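Local atomic coordinates of hyaluronidase (Thermobaculum terrenum, PDB entry 5DIY), a protein that probably cleaves O-linked N-acetylglucosamine from proteins, as a hexosaminidase of glycosyl hydrolase family 84 with a TIM-barrel catalytic domain. Residues 224-228 / 257-261; 51-56 / 98-102; 328-332 / 440-444; 139-145 / 182-186. All blocks are in the same frame, centred on the assembly; numbering follows the deposited sequence.

Interaction 1. Residues 224-228 / 257-261. With NAG (2-acetamido-2-deoxy-beta-D-glucopyranose), chain E.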
loop_
_atom_site.group_PDB
_atom_site.type_symbol
_atom_site.label_atom_id
_atom_site.label_comp_id
_atom_site.label_asym_id
_atom_site.label_seq_id
_atom_site.Cartn_x
_atom_site.Cartn_y
_atom_site.Cartn_z
ATOM N N TYR C 224 2.341 3.384 -2.712
ATOM C CA TYR C 224 2.939 2.548 -1.688
ATOM C C TYR C 224 3.266 3.505 -0.528
ATOM O O TYR C 224 3.821 4.579 -0.791
ATOM C CB TYR C 224 4.213 1.845 -2.199
ATOM C CG TYR C 224 4.745 0.878 -1.169
ATOM C CD1 TYR C 224 4.218 -0.418 -1.059
ATOM C CD2 TYR C 224 5.716 1.272 -0.254
ATOM C CE1 TYR C 224 4.671 -1.296 -0.081
ATOM C CE2 TYR C 224 6.182 0.398 0.713
ATOM C CZ TYR C 224 5.651 -0.881 0.802
ATOM O OH TYR C 224 6.112 -1.724 1.779
ATOM N N PRO C 225 2.949 3.165 0.732
ATOM C CA PRO C 225 2.479 1.845 1.182
ATOM C C PRO C 225 0.963 1.557 1.158
ATOM O O PRO C 225 0.570 0.532 1.687
ATOM C CB PRO C 225 2.991 1.794 2.634
ATOM C CG PRO C 225 3.013 3.215 3.056
ATOM C CD PRO C 225 3.511 3.945 1.845
ATOM N N VAL C 226 0.129 2.411 0.556
ATOM C CA VAL C 226 -1.342 2.201 0.563
ATOM C C VAL C 226 -1.787 0.751 0.551
ATOM O O VAL C 226 -1.370 -0.008 -0.317
ATOM C CB VAL C 226 -2.123 2.786 -0.652
ATOM C CG1 VAL C 226 -2.890 4.017 -0.271
ATOM C CG2 VAL C 226 -1.267 2.973 -1.899
ATOM N N ASN C 227 -2.680 0.406 1.473
ATOM C CA ASN C 227 -3.309 -0.909 1.505
ATOM C C ASN C 227 -4.835 -0.785 1.612
ATOM O O ASN C 227 -5.452 -1.383 2.476
ATOM C CB ASN C 227 -2.700 -1.770 2.628
ATOM C CG ASN C 227 -3.022 -1.264 4.035
ATOM O OD1 ASN C 227 -3.322 -0.082 4.253
ATOM N ND2 ASN C 227 -2.945 -2.171 5.008
ATOM N N ASP C 228 -5.435 0.009 0.726
ATOM C CA ASP C 228 -6.895 0.180 0.730
ATOM C C ASP C 228 -7.568 -0.847 -0.169
ATOM O O ASP C 228 -6.896 -1.555 -0.932
ATOM C CB ASP C 228 -7.318 1.621 0.378
ATOM C CG ASP C 228 -6.903 2.068 -1.031
ATOM O OD1 ASP C 228 -6.529 1.239 -1.880
ATOM O OD2 ASP C 228 -6.975 3.294 -1.278
ATOM N N ASN C 257 1.367 7.711 -1.484
ATOM C CA ASN C 257 0.058 7.452 -0.886
ATOM C C ASN C 257 0.204 6.386 0.223
ATOM O O ASN C 257 0.484 5.219 -0.078
ATOM C CB ASN C 257 -0.959 7.001 -1.950
ATOM C CG ASN C 257 -2.405 7.129 -1.483
ATOM O OD1 ASN C 257 -2.690 7.706 -0.436
ATOM N ND2 ASN C 257 -3.325 6.591 -2.260
ATOM N N PRO C 258 0.025 6.780 1.502
ATOM C CA PRO C 258 0.274 5.859 2.610
ATOM C C PRO C 258 -0.930 5.012 3.006
ATOM O O PRO C 258 -1.989 5.087 2.384
ATOM C CB PRO C 258 0.660 6.809 3.746
ATOM C CG PRO C 258 -0.135 8.040 3.468
ATOM C CD PRO C 258 -0.421 8.093 2.002
ATOM N N MET C 259 -0.759 4.199 4.043
ATOM C CA MET C 259 -1.859 3.402 4.581
ATOM C C MET C 259 -2.770 4.274 5.434
ATOM O O MET C 259 -2.335 5.291 5.993
ATOM C CB MET C 259 -1.323 2.242 5.429
ATOM C CG MET C 259 -0.426 1.275 4.669
ATOM S SD MET C 259 0.070 -0.147 5.659
ATOM C CE MET C 259 1.426 0.562 6.578
ATOM N N ALA C 260 -4.024 3.854 5.560
ATOM C CA ALA C 260 -4.937 4.439 6.557
ATOM C C ALA C 260 -4.452 4.222 8.014
ATOM O O ALA C 260 -5.008 4.815 8.935
ATOM C CB ALA C 260 -6.341 3.889 6.374
ATOM N N LEU C 261 -3.461 3.343 8.203
ATOM C CA LEU C 261 -2.674 3.225 9.437
ATOM C C LEU C 261 -1.463 4.174 9.399
ATOM O O LEU C 261 -0.440 3.836 8.791
ATOM C CB LEU C 261 -2.176 1.777 9.593
ATOM C CG LEU C 261 -3.216 0.662 9.547
ATOM C CD1 LEU C 261 -2.526 -0.688 9.646
ATOM C CD2 LEU C 261 -4.237 0.837 10.656
HETATM C C1 NAG E . -6.421 4.435 -7.172
HETATM C C2 NAG E . -6.645 5.836 -6.570
HETATM C C3 NAG E . -6.140 5.992 -5.133
HETATM C C4 NAG E . -6.106 4.644 -4.432
HETATM C C5 NAG E . -5.123 3.745 -5.164
HETATM C C6 NAG E . -5.014 2.343 -4.544
HETATM C C7 NAG E . -4.836 6.996 -7.797
HETATM C C8 NAG E . -4.528 8.168 -8.687
HETATM N N2 NAG E . -6.115 6.882 -7.438
HETATM O O3 NAG E . -6.998 6.901 -4.435
HETATM O O4 NAG E . -5.652 4.799 -3.087
HETATM O O5 NAG E . -5.385 3.652 -6.568
HETATM O O6 NAG E . -6.291 1.711 -4.421
HETATM O O7 NAG E . -3.967 6.209 -7.444
HETATM O O HOH W 1 -5.072 2.082 3.703
#
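Val-226 and Met-259 bring the two backbones closest, their CA atoms 4.2 Å apart where 224-228 and 257-261 run side by side, their end-to-end directions 28° apart. One backbone hydrogen bond joins them, Val-226 N to Asn-257 O at 2.9 Å, just after the cis peptide that leads into Pro-225. Beyond it Val-226 CA offers a C-H contact to Pro-258 O. The branch CG1 of Val-226 lies against the amide of Asn-257, 3.4 Å from its CG. With CG anti to the backbone N (chi1 -162°), that amide can give OD1 to Gly-12 N and place ND2 3.1 Å from NAG O4. Both segments follow strands at the close of the TIM barrel, 218-222 and 251-256, and carry sugar-binding residues. Asp-228 grips the sugar with both carboxylate oxygens: O6 donates to OD1 at 2.6 Å and O4 to OD2 at 2.7 Å, while OD2 also accepts from Tyr-14 N. Farther along, Met-259 crosses Asn-227 obliquely, its CG 3.2 Å from Asn-227 OD1. Water 1 donates to Asn-227 OD1 and accepts from Ala-260 N, and Asn-227 ND2 turns to Glu-234 O.

Interaction 2. Residues 51-56 / 98-102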
loop_
_atom_site.group_PDB
_atom_site.type_symbol
_atom_site.label_atom_id
_atom_site.label_comp_id
_atom_site.label_asym_id
_atom_site.label_seq_id
_atom_site.Cartn_x
_atom_site.Cartn_y
_atom_site.Cartn_z
ATOM N N LEU C 51 -19.610 15.334 -2.981
ATOM C CA LEU C 51 -20.177 16.647 -2.669
ATOM C C LEU C 51 -19.128 17.759 -2.822
ATOM O O LEU C 51 -19.017 18.641 -1.974
ATOM C CB LEU C 51 -20.760 16.635 -1.244
ATOM C CG LEU C 51 -21.809 15.555 -0.928
ATOM C CD1 LEU C 51 -22.454 15.822 0.430
ATOM C CD2 LEU C 51 -22.878 15.463 -2.008
ATOM N N TRP C 52 -18.384 17.727 -3.927
ATOM C CA TRP C 52 -17.343 18.730 -4.198
ATOM C C TRP C 52 -17.859 20.168 -4.330
ATOM O O TRP C 52 -17.115 21.111 -4.080
ATOM C CB TRP C 52 -16.538 18.357 -5.446
ATOM C CG TRP C 52 -17.252 18.501 -6.762
ATOM C CD1 TRP C 52 -17.946 17.538 -7.434
ATOM C CD2 TRP C 52 -17.305 19.675 -7.576
ATOM N NE1 TRP C 52 -18.430 18.040 -8.618
ATOM C CE2 TRP C 52 -18.054 19.354 -8.727
ATOM C CE3 TRP C 52 -16.798 20.975 -7.441
ATOM C CZ2 TRP C 52 -18.300 20.280 -9.742
ATOM C CZ3 TRP C 52 -17.046 21.898 -8.449
ATOM C CH2 TRP C 52 -17.792 21.546 -9.583
ATOM N N ARG C 53 -19.113 20.327 -4.741
ATOM C CA ARG C 53 -19.737 21.650 -4.832
ATOM C C ARG C 53 -20.037 22.275 -3.468
ATOM O O ARG C 53 -20.058 23.496 -3.352
ATOM C CB ARG C 53 -21.018 21.587 -5.663
ATOM C CG ARG C 53 -20.771 21.222 -7.115
ATOM C CD ARG C 53 -22.068 21.211 -7.899
ATOM N NE ARG C 53 -21.888 20.669 -9.244
ATOM C CZ ARG C 53 -21.844 19.374 -9.556
ATOM N NH1 ARG C 53 -21.964 18.424 -8.626
ATOM N NH2 ARG C 53 -21.675 19.017 -10.827
ATOM N N GLU C 54 -20.253 21.450 -2.443
ATOM C CA GLU C 54 -20.658 21.946 -1.121
ATOM C C GLU C 54 -19.452 22.529 -0.385
ATOM O O GLU C 54 -18.431 21.848 -0.256
ATOM C CB GLU C 54 -21.267 20.826 -0.270
ATOM C CG GLU C 54 -22.414 20.046 -0.906
ATOM C CD GLU C 54 -23.580 20.916 -1.319
ATOM O OE1 GLU C 54 -23.970 21.809 -0.538
ATOM O OE2 GLU C 54 -24.108 20.697 -2.427
ATOM N N PRO C 55 -19.553 23.787 0.095
ATOM C CA PRO C 55 -18.432 24.356 0.855
ATOM C C PRO C 55 -18.325 23.766 2.260
ATOM O O PRO C 55 -19.338 23.391 2.851
ATOM C CB PRO C 55 -18.769 25.850 0.919
ATOM C CG PRO C 55 -20.255 25.898 0.827
ATOM C CD PRO C 55 -20.654 24.757 -0.064
ATOM N N TYR C 56 -17.098 23.680 2.770
ATOM C CA TYR C 56 -16.853 23.231 4.142
ATOM C C TYR C 56 -17.486 24.193 5.151
ATOM O O TYR C 56 -17.509 25.402 4.926
ATOM C CB TYR C 56 -15.347 23.125 4.428
ATOM C CG TYR C 56 -14.652 21.958 3.750
ATOM C CD1 TYR C 56 -14.786 20.660 4.248
ATOM C CD2 TYR C 56 -13.838 22.154 2.629
ATOM C CE1 TYR C 56 -14.148 19.587 3.642
ATOM C CE2 TYR C 56 -13.195 21.088 2.015
ATOM C CZ TYR C 56 -13.352 19.803 2.521
ATOM O OH TYR C 56 -12.720 18.737 1.916
ATOM N N THR C 98 -18.276 27.674 -9.045
ATOM C CA THR C 98 -18.528 26.815 -7.888
ATOM C C THR C 98 -17.228 26.208 -7.330
ATOM O O THR C 98 -17.025 26.198 -6.115
ATOM C CB THR C 98 -19.557 25.717 -8.242
ATOM O OG1 THR C 98 -20.794 26.338 -8.625
ATOM C CG2 THR C 98 -19.804 24.764 -7.063
ATOM N N LEU C 99 -16.345 25.734 -8.209
ATOM C CA LEU C 99 -15.042 25.205 -7.776
ATOM C C LEU C 99 -14.186 26.298 -7.130
ATOM O O LEU C 99 -13.565 26.068 -6.089
ATOM C CB LEU C 99 -14.288 24.558 -8.941
ATOM C CG LEU C 99 -13.019 23.768 -8.556
ATOM C CD1 LEU C 99 -12.941 22.445 -9.302
ATOM C CD2 LEU C 99 -11.745 24.570 -8.784
ATOM N N ILE C 100 -14.180 27.487 -7.735
ATOM C CA ILE C 100 -13.429 28.635 -7.201
ATOM C C ILE C 100 -13.969 29.072 -5.835
ATOM O O ILE C 100 -13.195 29.464 -4.956
ATOM C CB ILE C 100 -13.402 29.824 -8.202
ATOM C CG1 ILE C 100 -12.615 29.453 -9.474
ATOM C CG2 ILE C 100 -12.831 31.092 -7.567
ATOM C CD1 ILE C 100 -11.112 29.321 -9.318
ATOM N N ARG C 101 -15.285 28.988 -5.659
ATOM C CA ARG C 101 -15.921 29.281 -4.371
ATOM C C ARG C 101 -15.484 28.263 -3.308
ATOM O O ARG C 101 -15.150 28.636 -2.182
ATOM C CB ARG C 101 -17.443 29.280 -4.534
ATOM C CG ARG C 101 -18.217 30.064 -3.482
ATOM C CD ARG C 101 -19.725 30.052 -3.750
ATOM N NE ARG C 101 -20.036 30.295 -5.165
ATOM C CZ ARG C 101 -20.617 29.439 -6.014
ATOM N NH1 ARG C 101 -21.032 28.223 -5.639
ATOM N NH2 ARG C 101 -20.799 29.814 -7.278
ATOM N N LYS C 102 -15.470 26.984 -3.683
ATOM C CA LYS C 102 -15.038 25.895 -2.792
ATOM C C LYS C 102 -13.605 26.078 -2.271
ATOM O O LYS C 102 -13.347 25.869 -1.081
ATOM C CB LYS C 102 -15.173 24.540 -3.512
ATOM C CG LYS C 102 -14.737 23.312 -2.726
ATOM C CD LYS C 102 -15.393 23.235 -1.356
ATOM C CE LYS C 102 -15.307 21.833 -0.769
ATOM N NZ LYS C 102 -16.227 20.877 -1.453
HETATM O O HOH W 2 -18.407 25.828 -3.616
#
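Lys-102 NZ is held by the backbone carbonyls of Trp-52 and Glu-54, 2.8 Å from Trp-52 O and 2.7 Å from Glu-54 O, with Tyr-47 O as a further acceptor. The approach differs at the two oxygens of 51-56: the ammonium sits well above the carbonyl plane of Trp-52 (54° out of it) but is only tilted from that of Glu-54. The lysine chain gets there by bending at chi2 and chi4, and its CE passes 3.6 Å from Tyr-56 CE2. Three carbonyl oxygens round one ammonium probably offset part of the cost of burying its charge. Trp-52 and Glu-54 belong to a type I beta turn, Leu-51 to Glu-54, a turn also tied to the helix by water 2, which donates to both Arg-53 O and Thr-98 O. Thr-98 places CG2 anti to its own nitrogen, where the methyl lies 3.7 Å from Arg-53 CG. That CG in turn lies over the centre of the Trp-52 ring, and the arginine continues along the indole to a salt bridge with Glu-95. Trp-52 CZ3 reaches Leu-99 CB at 3.9 Å. In the barrel, this loop after strand 37-40 is thereby fixed to helix 93-108, with Ile-82 of strand 77-82 touching Trp-52, Leu-99 and Lys-102, and Phe-144 of helix 137-153 against Leu-99.

Interaction 3. Residues 328-332 / 440-444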
loop_
_atom_site.group_PDB
_atom_site.type_symbol
_atom_site.label_atom_id
_atom_site.label_comp_id
_atom_site.label_asym_id
_atom_site.label_seq_id
_atom_site.Cartn_x
_atom_site.Cartn_y
_atom_site.Cartn_z
ATOM N N PHE C 328 9.727 -24.510 3.847
ATOM C CA PHE C 328 8.821 -25.669 3.883
ATOM C C PHE C 328 9.100 -26.653 2.747
ATOM O O PHE C 328 8.957 -27.856 2.931
ATOM C CB PHE C 328 7.344 -25.243 3.907
ATOM C CG PHE C 328 6.929 -24.535 5.176
ATOM C CD1 PHE C 328 7.206 -25.078 6.433
ATOM C CD2 PHE C 328 6.232 -23.335 5.118
ATOM C CE1 PHE C 328 6.826 -24.426 7.594
ATOM C CE2 PHE C 328 5.835 -22.682 6.277
ATOM C CZ PHE C 328 6.133 -23.228 7.518
ATOM N N LYS C 329 9.495 -26.141 1.585
ATOM C CA LYS C 329 10.017 -26.984 0.508
ATOM C C LYS C 329 11.259 -27.775 0.971
ATOM O O LYS C 329 11.384 -28.977 0.702
ATOM C CB LYS C 329 10.338 -26.129 -0.721
ATOM C CG LYS C 329 10.915 -26.885 -1.912
ATOM C CD LYS C 329 11.372 -25.924 -3.004
ATOM C CE LYS C 329 12.409 -26.564 -3.921
ATOM N NZ LYS C 329 11.848 -27.698 -4.704
ATOM N N LYS C 330 12.155 -27.105 1.685
ATOM C CA LYS C 330 13.354 -27.752 2.230
ATOM C C LYS C 330 12.990 -28.840 3.248
ATOM O O LYS C 330 13.518 -29.957 3.183
ATOM C CB LYS C 330 14.282 -26.705 2.851
ATOM C CG LYS C 330 15.600 -27.248 3.375
ATOM C CD LYS C 330 15.568 -27.511 4.873
ATOM C CE LYS C 330 16.891 -28.085 5.356
ATOM N NZ LYS C 330 16.743 -28.628 6.731
ATOM N N VAL C 331 12.088 -28.505 4.172
ATOM C CA VAL C 331 11.604 -29.450 5.195
ATOM C C VAL C 331 10.947 -30.674 4.558
ATOM O O VAL C 331 11.203 -31.805 4.984
ATOM C CB VAL C 331 10.608 -28.777 6.188
ATOM C CG1 VAL C 331 9.892 -29.812 7.062
ATOM C CG2 VAL C 331 11.323 -27.759 7.069
ATOM N N GLN C 332 10.102 -30.451 3.553
ATOM C CA GLN C 332 9.441 -31.564 2.866
ATOM C C GLN C 332 10.449 -32.460 2.130
ATOM O O GLN C 332 10.309 -33.691 2.141
ATOM C CB GLN C 332 8.345 -31.069 1.916
ATOM C CG GLN C 332 7.099 -30.572 2.641
ATOM C CD GLN C 332 6.075 -29.915 1.717
ATOM O OE1 GLN C 332 6.285 -29.795 0.507
ATOM N NE2 GLN C 332 4.957 -29.486 2.289
ATOM N N VAL C 440 1.289 -19.572 2.651
ATOM C CA VAL C 440 2.436 -20.479 2.690
ATOM C C VAL C 440 2.292 -21.453 3.866
ATOM O O VAL C 440 2.453 -22.657 3.693
ATOM C CB VAL C 440 3.779 -19.720 2.792
ATOM C CG1 VAL C 440 4.947 -20.700 2.773
ATOM C CG2 VAL C 440 3.914 -18.708 1.656
ATOM N N VAL C 441 1.973 -20.935 5.046
ATOM C CA VAL C 441 1.765 -21.796 6.215
ATOM C C VAL C 441 0.508 -22.635 5.995
ATOM O O VAL C 441 0.521 -23.840 6.234
ATOM C CB VAL C 441 1.705 -20.998 7.531
ATOM C CG1 VAL C 441 1.411 -21.917 8.714
ATOM C CG2 VAL C 441 3.020 -20.276 7.766
ATOM N N ARG C 442 -0.558 -22.006 5.497
ATOM C CA ARG C 442 -1.785 -22.724 5.128
ATOM C C ARG C 442 -1.500 -23.950 4.268
ATOM O O ARG C 442 -1.887 -25.071 4.634
ATOM C CB ARG C 442 -2.752 -21.801 4.385
ATOM C CG ARG C 442 -4.133 -22.389 4.139
ATOM C CD ARG C 442 -4.911 -21.559 3.128
ATOM N NE ARG C 442 -5.171 -20.222 3.650
ATOM C CZ ARG C 442 -6.145 -19.902 4.500
ATOM N NH1 ARG C 442 -6.999 -20.816 4.940
ATOM N NH2 ARG C 442 -6.268 -18.642 4.910
ATOM N N ASN C 443 -0.809 -23.738 3.144
ATOM C CA ASN C 443 -0.545 -24.822 2.185
ATOM C C ASN C 443 0.336 -25.917 2.792
ATOM O O ASN C 443 0.144 -27.089 2.501
ATOM C CB ASN C 443 0.080 -24.299 0.875
ATOM C CG ASN C 443 -0.835 -23.348 0.099
ATOM O OD1 ASN C 443 -2.058 -23.351 0.247
ATOM N ND2 ASN C 443 -0.229 -22.524 -0.745
ATOM N N PHE C 444 1.281 -25.532 3.648
ATOM C CA PHE C 444 2.099 -26.504 4.365
ATOM C C PHE C 444 1.237 -27.367 5.283
ATOM O O PHE C 444 1.343 -28.585 5.259
ATOM C CB PHE C 444 3.218 -25.823 5.164
ATOM C CG PHE C 444 4.072 -26.785 5.956
ATOM C CD1 PHE C 444 4.910 -27.687 5.302
ATOM C CD2 PHE C 444 4.042 -26.784 7.355
ATOM C CE1 PHE C 444 5.702 -28.578 6.024
ATOM C CE2 PHE C 444 4.823 -27.674 8.085
ATOM C CZ PHE C 444 5.655 -28.574 7.418
#
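Phe-328 and Phe-444 form an offset stack between two nearly parallel helices of the all-helical C-terminal part of the chain, the axes of the two short segments 11.6 Å apart at closest approach and 19° from parallel. The ring centroids lie 4.2 Å apart with planes 12° from parallel, so the rings lie nearly parallel and displaced although the two side chains as a whole cross at about a right angle. Phe-444 points CG anti to its backbone N (chi1 178°), which sends the ring across to its partner and leaves its CB over the Phe-328 face as a CH-pi contact. Around the rim of Phe-328, Val-440 CG1 sits in the ring plane 3.8 Å from CD2, and Val-441 CG2 meets CE2. Leu-386 of helix 373-398 and Leu-347 of helix 340-362 pack on both phenylalanines, which adds to the buried packing round both rings. A serine in place of Phe-328 would probably leave the Phe-444 face without its stack and open a gap beside the two valines. Val-331, still buried, makes a more distant contact with Phe-444, CG1 to CZ at 4.4 Å. The looser, partly exposed margin is Gln-332, which slides past the same ring in the opposite direction. There the Gln-332 NE2 meets the ring edge, 3.5 Å from Phe-444 CD1.

Interaction 4. Residues 139-145 / 182-186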
loop_
_atom_site.group_PDB
_atom_site.type_symbol
_atom_site.label_atom_id
_atom_site.label_comp_id
_atom_site.label_asym_id
_atom_site.label_seq_id
_atom_site.Cartn_x
_atom_site.Cartn_y
_atom_site.Cartn_z
ATOM N N GLU C 139 -9.612 17.017 -23.933
ATOM C CA GLU C 139 -9.846 18.392 -24.397
ATOM C C GLU C 139 -10.674 19.167 -23.382
ATOM O O GLU C 139 -10.381 20.330 -23.089
ATOM C CB GLU C 139 -10.555 18.416 -25.764
ATOM C CG GLU C 139 -9.611 18.396 -26.960
ATOM C CD GLU C 139 -10.335 18.336 -28.305
ATOM O OE1 GLU C 139 -9.686 17.942 -29.297
ATOM O OE2 GLU C 139 -11.541 18.677 -28.382
ATOM N N ALA C 140 -11.716 18.521 -22.862
ATOM C CA ALA C 140 -12.589 19.134 -21.864
ATOM C C ALA C 140 -11.784 19.493 -20.618
ATOM O O ALA C 140 -11.815 20.633 -20.164
ATOM C CB ALA C 140 -13.730 18.194 -21.504
ATOM N N GLN C 141 -11.048 18.508 -20.103
ATOM C CA GLN C 141 -10.198 18.678 -18.920
ATOM C C GLN C 141 -9.133 19.758 -19.101
ATOM O O GLN C 141 -8.943 20.599 -18.218
ATOM C CB GLN C 141 -9.522 17.350 -18.559
ATOM C CG GLN C 141 -10.490 16.328 -17.988
ATOM C CD GLN C 141 -9.864 14.969 -17.749
ATOM O OE1 GLN C 141 -8.749 14.694 -18.184
ATOM N NE2 GLN C 141 -10.584 14.112 -17.037
ATOM N N ALA C 142 -8.441 19.726 -20.240
ATOM C CA ALA C 142 -7.400 20.715 -20.535
ATOM C C ALA C 142 -7.968 22.137 -20.543
ATOM O O ALA C 142 -7.373 23.045 -19.962
ATOM C CB ALA C 142 -6.720 20.403 -21.863
ATOM N N ASP C 143 -9.123 22.310 -21.188
ATOM C CA ASP C 143 -9.802 23.608 -21.248
ATOM C C ASP C 143 -10.304 24.062 -19.878
ATOM O O ASP C 143 -10.189 25.241 -19.527
ATOM C CB ASP C 143 -10.970 23.572 -22.244
ATOM C CG ASP C 143 -11.758 24.872 -22.263
ATOM O OD1 ASP C 143 -11.124 25.945 -22.352
ATOM O OD2 ASP C 143 -13.001 24.823 -22.159
ATOM N N PHE C 144 -10.866 23.134 -19.110
ATOM C CA PHE C 144 -11.298 23.444 -17.750
ATOM C C PHE C 144 -10.121 23.893 -16.882
ATOM O O PHE C 144 -10.194 24.926 -16.216
ATOM C CB PHE C 144 -11.986 22.242 -17.111
ATOM C CG PHE C 144 -12.544 22.525 -15.750
ATOM C CD1 PHE C 144 -13.718 23.242 -15.612
ATOM C CD2 PHE C 144 -11.893 22.085 -14.602
ATOM C CE1 PHE C 144 -14.249 23.512 -14.359
ATOM C CE2 PHE C 144 -12.415 22.348 -13.346
ATOM C CZ PHE C 144 -13.595 23.063 -13.224
ATOM N N LEU C 145 -9.043 23.115 -16.898
ATOM C CA LEU C 145 -7.880 23.410 -16.053
ATOM C C LEU C 145 -7.183 24.703 -16.461
ATOM O O LEU C 145 -6.739 25.465 -15.596
ATOM C CB LEU C 145 -6.896 22.234 -16.042
ATOM C CG LEU C 145 -7.424 20.980 -15.332
ATOM C CD1 LEU C 145 -6.568 19.776 -15.686
ATOM C CD2 LEU C 145 -7.492 21.181 -13.822
ATOM N N GLN C 182 -0.087 18.391 -24.878
ATOM C CA GLN C 182 -0.187 19.481 -25.854
ATOM C C GLN C 182 -1.023 20.659 -25.336
ATOM O O GLN C 182 -0.627 21.813 -25.490
ATOM C CB GLN C 182 -0.782 18.932 -27.169
ATOM C CG GLN C 182 -0.830 19.900 -28.350
ATOM C CD GLN C 182 0.542 20.401 -28.777
ATOM O OE1 GLN C 182 1.528 19.668 -28.735
ATOM N NE2 GLN C 182 0.608 21.661 -29.187
ATOM N N ARG C 183 -2.164 20.366 -24.710
ATOM C CA ARG C 183 -3.167 21.395 -24.371
ATOM C C ARG C 183 -3.124 21.947 -22.949
ATOM O O ARG C 183 -3.647 23.038 -22.713
ATOM C CB ARG C 183 -4.568 20.861 -24.661
ATOM C CG ARG C 183 -4.753 20.442 -26.111
ATOM C CD ARG C 183 -6.169 20.659 -26.597
ATOM N NE ARG C 183 -6.291 20.318 -28.015
ATOM C CZ ARG C 183 -7.314 20.650 -28.805
ATOM N NH1 ARG C 183 -8.352 21.349 -28.342
ATOM N NH2 ARG C 183 -7.297 20.278 -30.082
ATOM N N LEU C 184 -2.538 21.216 -21.999
ATOM C CA LEU C 184 -2.326 21.765 -20.652
ATOM C C LEU C 184 -1.162 22.748 -20.660
ATOM O O LEU C 184 -0.086 22.390 -21.115
ATOM C CB LEU C 184 -2.008 20.671 -19.617
ATOM C CG LEU C 184 -3.146 19.833 -19.043
ATOM C CD1 LEU C 184 -2.564 18.781 -18.113
ATOM C CD2 LEU C 184 -4.153 20.694 -18.297
ATOM N N PRO C 185 -1.358 23.971 -20.124
ATOM C CA PRO C 185 -0.215 24.867 -19.881
ATOM C C PRO C 185 0.914 24.145 -19.138
ATOM O O PRO C 185 0.642 23.371 -18.213
ATOM C CB PRO C 185 -0.815 25.978 -19.012
ATOM C CG PRO C 185 -2.257 26.008 -19.382
ATOM C CD PRO C 185 -2.641 24.607 -19.769
ATOM N N LYS C 186 2.158 24.403 -19.543
ATOM C CA LYS C 186 3.311 23.567 -19.154
ATOM C C LYS C 186 3.575 23.530 -17.653
ATOM O O LYS C 186 4.082 22.532 -17.143
ATOM C CB LYS C 186 4.605 24.018 -19.856
ATOM C CG LYS C 186 4.591 24.001 -21.377
ATOM C CD LYS C 186 4.408 22.613 -21.972
ATOM C CE LYS C 186 4.445 22.669 -23.495
ATOM N NZ LYS C 186 3.447 21.756 -24.117
#
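Arg-183, the last residue of helix 175-183, reaches back along helix 137-153, and its atoms meet a succession of partners. Its CB packs on the methyl of Ala-142, CB to CB 3.6 Å. The chain then bends at chi2 (-148°) and carries CD and NE beside Glu-139, both near its CG, NE at 4.0 Å. At the tip the guanidinium lies flat against the acid: the carboxylate plane is 12° from it, stacked, with NH1 3.5 Å from Glu-139 CG and NH2 3.4 Å from Glu-139 OE1. That oxygen stands above one face of the guanidinium, so the salt bridge is one of charges alone, with no N-H aimed at it. The other carboxylate oxygen, OE2, accepts a hydrogen bond from Ser-135 N, which helps to fix the carboxylate that the arginine lies upon. A lysine at Glu-139 would probably put like charge beside Arg-183, leaving the guanidinium without its stacked partner and Ser-135 N without its acceptor. Deeper in, the chain leaves helical geometry at Leu-184, whose CD2 meets helix 137-153, 3.9 Å from Ala-142 CA and 3.7 Å from Leu-145 CD1. The charged pair thus lies on the more exposed side and the leucines in the interior. Here helix 137-153 packs against the turn between helix 175-183 and strand 189-192, and Met-163 of strand 160-164 touches both Leu-145 and Leu-184.

From the N terminus the four contacts follow in series, none nested in or crossing another. Interaction 2 comes first, closing 41 intervening residues between the loop after strand 37-40 and helix 93-108. Interaction 4 then joins helix 137-153 to the end of helix 175-183, across strand 160-164. The two touch through Leu-99 CD1 and Phe-144 CZ, 4.0 Å apart, so neighbouring outer helices of the barrel meet there. Interaction 1 joins the loops after the last two strands at the sugar site, its centre about 27 Å from that of interaction 2. Interaction 3 closes the longest span, 107 intervening residues, within the helical part, its centre about 55 Å from those of interactions 2 and 4.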